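Local structure of malonate decarboxylase subunit alpha (Acinetobacter baumannii ATCC 17978, 6MPR) at residues 436-447 / 497-506. The protein probably acts as the acyl-carrier-protein transferase subunit of malonate decarboxylase, exchanging acetyl for malonyl on the carrier protein during malonate breakdown. Sequence-based numbering, arbitrary orientation. Where two conformers were deposited one is given.
Sequences TFQEGGKPTFVD and IAAVAGVTSI
Phe445 and Thr504 bury the most surface here and meet each other, the CB of Phe445 lying 3.6 Å from OG1 of Thr504. The Phe445 ring takes the methyl of Ala501 over one face in a CH-pi contact, CB 4.2 Å from the ring centroid and 24° off the normal, displaced toward the rim. Ile497 sends CG2 to CE1 of the same ring at 4.0 Å, while the benzylic CB meets the Ile506 CD1 methyl. Leu475 and Thr477 of strand 474-477 and Val371 of strand 370-371 also pack on this phenylalanine. The methyl of Thr504 serves the neighbouring part of the loop: CG2 lies 3.3 Å from the carbonyl O of Thr436 and 3.6 Å from CE1 of Phe437, with CB of Pro443 also in contact. Phe437 CE1 further touches CG2 of Val503.

The contact lies beyond the C-terminal end of strand 429-433, an inner strand of the mixed sheet in the C-terminal half of the chain. It joins the loop between strand 429-433 and helix 450-458 to the link from helix 490-499 into helix 505-508. That link makes a type II' beta turn from Ala501 to Thr504, ending in an N-cap. With chi1 at 65°, Thr504 OG1 sits between its backbone N and carbonyl carbon, where it donates to Ala501 O at 2.8 Å and accepts from the N of Gly507.

No direct hydrogen bond crosses the contact; two waters supply the polar links. One donates to Thr436 OG1 and accepts from Val503 N, lying at the edge of the Phe437 ring in its plane; Thr436 OG1 is also hydrogen-bonded to Glu478. The other donates to the carbonyl O of Phe445 at 2.6 Å and is hydrogen-bonded to Ser505 OG at 3.0 Å.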
loop_
_atom_site.group_PDB
_atom_site.type_symbol
_atom_site.label_atom_id
_atom_site.label_comp_id
_atom_site.label_asym_id
_atom_site.label_seq_id
_atom_site.Cartn_x
_atom_site.Cartn_y
_atom_site.Cartn_z
ATOM N N THR A 436 27.777 7.648 15.022
ATOM C CA THR A 436 28.728 8.001 13.970
ATOM C C THR A 436 29.646 6.837 13.611
ATOM O O THR A 436 30.128 6.761 12.476
ATOM C CB THR A 436 29.530 9.242 14.371
ATOM O OG1 THR A 436 30.230 9.017 15.607
ATOM C CG2 THR A 436 28.574 10.421 14.516
ATOM N N PHE A 437 29.871 5.908 14.533
ATOM C CA PHE A 437 30.604 4.688 14.231
ATOM C C PHE A 437 29.771 3.480 14.617
ATOM O O PHE A 437 29.040 3.509 15.612
ATOM C CB PHE A 437 31.960 4.637 14.940
ATOM C CG PHE A 437 32.985 5.536 14.324
ATOM C CD1 PHE A 437 32.973 6.900 14.588
ATOM C CD2 PHE A 437 33.948 5.025 13.471
ATOM C CE1 PHE A 437 33.913 7.730 14.024
ATOM C CE2 PHE A 437 34.888 5.850 12.897
ATOM C CZ PHE A 437 34.876 7.200 13.169
ATOM N N GLN A 438 29.891 2.434 13.805
ATOM C CA GLN A 438 29.123 1.214 13.970
ATOM C C GLN A 438 29.783 0.290 14.988
ATOM O O GLN A 438 30.911 0.510 15.438
ATOM C CB GLN A 438 28.976 0.499 12.628
ATOM C CG GLN A 438 27.979 1.158 11.701
ATOM C CD GLN A 438 26.595 1.225 12.318
ATOM O OE1 GLN A 438 26.126 0.258 12.916
ATOM N NE2 GLN A 438 25.941 2.372 12.187
ATOM N N GLU A 439 29.051 -0.755 15.358
ATOM C CA GLU A 439 29.621 -1.804 16.189
ATOM C C GLU A 439 30.705 -2.509 15.381
ATOM O O GLU A 439 30.447 -3.006 14.278
ATOM C CB GLU A 439 28.535 -2.779 16.636
ATOM N N GLY A 440 31.921 -2.521 15.910
ATOM C CA GLY A 440 33.084 -2.966 15.175
ATOM C C GLY A 440 34.028 -1.844 14.812
ATOM O O GLY A 440 35.137 -2.118 14.334
ATOM N N GLY A 441 33.628 -0.591 15.021
ATOM C CA GLY A 441 34.496 0.538 14.773
ATOM C C GLY A 441 34.478 1.070 13.358
ATOM O O GLY A 441 35.251 1.988 13.051
ATOM N N LYS A 442 33.634 0.531 12.486
ATOM C CA LYS A 442 33.600 1.106 11.150
ATOM C C LYS A 442 32.760 2.384 11.150
ATOM O O LYS A 442 31.770 2.480 11.878
ATOM C CB LYS A 442 33.035 0.102 10.147
ATOM C CG LYS A 442 33.917 -1.126 9.955
ATOM C CD LYS A 442 33.260 -2.156 9.052
ATOM C CE LYS A 442 34.194 -3.328 8.804
ATOM N NZ LYS A 442 35.513 -2.864 8.275
ATOM N N PRO A 443 33.145 3.383 10.367
ATOM C CA PRO A 443 32.358 4.621 10.317
ATOM C C PRO A 443 31.006 4.409 9.663
ATOM O O PRO A 443 30.867 3.657 8.696
ATOM C CB PRO A 443 33.240 5.567 9.492
ATOM C CG PRO A 443 34.171 4.689 8.757
ATOM C CD PRO A 443 34.408 3.502 9.624
ATOM N N THR A 444 29.992 5.083 10.212
ATOM C CA THR A 444 28.695 5.103 9.557
ATOM C C THR A 444 28.712 6.020 8.349
ATOM O O THR A 444 28.181 5.680 7.282
ATOM C CB THR A 444 27.619 5.562 10.532
ATOM O OG1 THR A 444 27.606 4.681 11.661
ATOM C CG2 THR A 444 26.274 5.563 9.846
ATOM N N PHE A 445 29.337 7.172 8.494
ATOM C CA PHE A 445 29.371 8.169 7.439
ATOM C C PHE A 445 30.593 7.919 6.566
ATOM O O PHE A 445 31.728 7.888 7.064
ATOM C CB PHE A 445 29.350 9.567 8.059
ATOM C CG PHE A 445 28.068 9.856 8.772
ATOM C CD1 PHE A 445 26.939 10.241 8.058
ATOM C CD2 PHE A 445 27.960 9.666 10.143
ATOM C CE1 PHE A 445 25.738 10.476 8.698
ATOM C CE2 PHE A 445 26.756 9.890 10.792
ATOM C CZ PHE A 445 25.645 10.303 10.068
ATOM N N VAL A 446 30.349 7.699 5.273
ATOM C CA VAL A 446 31.372 7.322 4.304
ATOM C C VAL A 446 31.244 8.200 3.068
ATOM O O VAL A 446 30.148 8.634 2.707
ATOM C CB VAL A 446 31.266 5.841 3.890
ATOM C CG1 VAL A 446 31.532 4.927 5.075
ATOM C CG2 VAL A 446 29.893 5.567 3.271
ATOM N N ASP A 447 32.379 8.437 2.402
ATOM C CA ASP A 447 32.349 9.170 1.140
ATOM C C ASP A 447 31.620 8.394 0.049
ATOM O O ASP A 447 30.967 8.999 -0.812
ATOM C CB ASP A 447 33.773 9.492 0.684
ATOM C CG ASP A 447 34.461 10.516 1.570
ATOM O OD1 ASP A 447 33.767 11.391 2.130
ATOM O OD2 ASP A 447 35.704 10.449 1.697
ATOM N N ILE A 497 24.908 17.539 7.508
ATOM C CA ILE A 497 25.350 16.180 7.792
ATOM C C ILE A 497 26.721 16.210 8.452
ATOM O O ILE A 497 26.941 15.600 9.504
ATOM C CB ILE A 497 25.349 15.341 6.502
ATOM C CG1 ILE A 497 23.914 15.197 5.970
ATOM C CG2 ILE A 497 26.002 13.994 6.750
ATOM C CD1 ILE A 497 23.825 14.518 4.606
ATOM N N ALA A 498 27.657 16.971 7.870
ATOM C CA ALA A 498 29.012 17.014 8.408
ATOM C C ALA A 498 29.038 17.487 9.859
ATOM O O ALA A 498 29.875 17.023 10.643
ATOM C CB ALA A 498 29.893 17.916 7.536
ATOM N N ALA A 499 28.114 18.383 10.241
ATOM C CA ALA A 499 28.108 18.940 11.595
ATOM C C ALA A 499 27.783 17.900 12.670
ATOM O O ALA A 499 28.172 18.076 13.833
ATOM C CB ALA A 499 27.101 20.088 11.680
ATOM N N VAL A 500 27.057 16.842 12.330
ATOM C CA VAL A 500 26.685 15.824 13.306
ATOM C C VAL A 500 27.375 14.492 13.019
ATOM O O VAL A 500 26.987 13.471 13.559
ATOM C CB VAL A 500 25.155 15.652 13.394
ATOM C CG1 VAL A 500 24.491 16.978 13.728
ATOM C CG2 VAL A 500 24.587 15.078 12.092
ATOM N N ALA A 501 28.433 14.487 12.212
ATOM C CA ALA A 501 29.068 13.241 11.820
ATOM C C ALA A 501 30.315 12.897 12.636
ATOM O O ALA A 501 31.018 11.945 12.289
ATOM C CB ALA A 501 29.397 13.273 10.326
ATOM N N GLY A 502 30.598 13.629 13.714
ATOM C CA GLY A 502 31.683 13.234 14.601
ATOM C C GLY A 502 33.042 13.269 13.918
ATOM O O GLY A 502 33.351 14.188 13.153
ATOM N N VAL A 503 33.876 12.271 14.202
ATOM C CA VAL A 503 35.226 12.231 13.641
ATOM C C VAL A 503 35.339 11.209 12.507
ATOM O O VAL A 503 36.446 10.772 12.181
ATOM C CB VAL A 503 36.298 11.992 14.721
ATOM C CG1 VAL A 503 36.297 13.124 15.740
ATOM C CG2 VAL A 503 36.098 10.651 15.412
ATOM N N THR A 504 34.217 10.829 11.888
ATOM C CA THR A 504 34.276 10.176 10.582
ATOM C C THR A 504 34.933 11.117 9.569
ATOM O O THR A 504 35.195 12.285 9.856
ATOM C CB THR A 504 32.879 9.808 10.086
ATOM O OG1 THR A 504 32.123 11.007 9.866
ATOM C CG2 THR A 504 32.153 8.933 11.093
ATOM N N SER A 505 35.193 10.602 8.360
ATOM C CA SER A 505 35.838 11.442 7.353
ATOM C C SER A 505 34.979 12.662 7.033
ATOM O O SER A 505 35.492 13.783 6.925
ATOM C CB SER A 505 36.142 10.630 6.088
ATOM O OG SER A 505 34.956 10.180 5.460
ATOM N N ILE A 506 33.665 12.468 6.933
ATOM C CA ILE A 506 32.755 13.584 6.704
ATOM C C ILE A 506 32.750 14.539 7.898
ATOM O O ILE A 506 32.815 15.761 7.732
ATOM C CB ILE A 506 31.354 13.040 6.375
ATOM C CG1 ILE A 506 31.416 12.231 5.071
ATOM C CG2 ILE A 506 30.334 14.169 6.269
ATOM C CD1 ILE A 506 30.115 11.531 4.690
HETATM O O HOH W 1 32.739 10.240 16.177
HETATM O O HOH W 2 34.312 7.658 6.988
#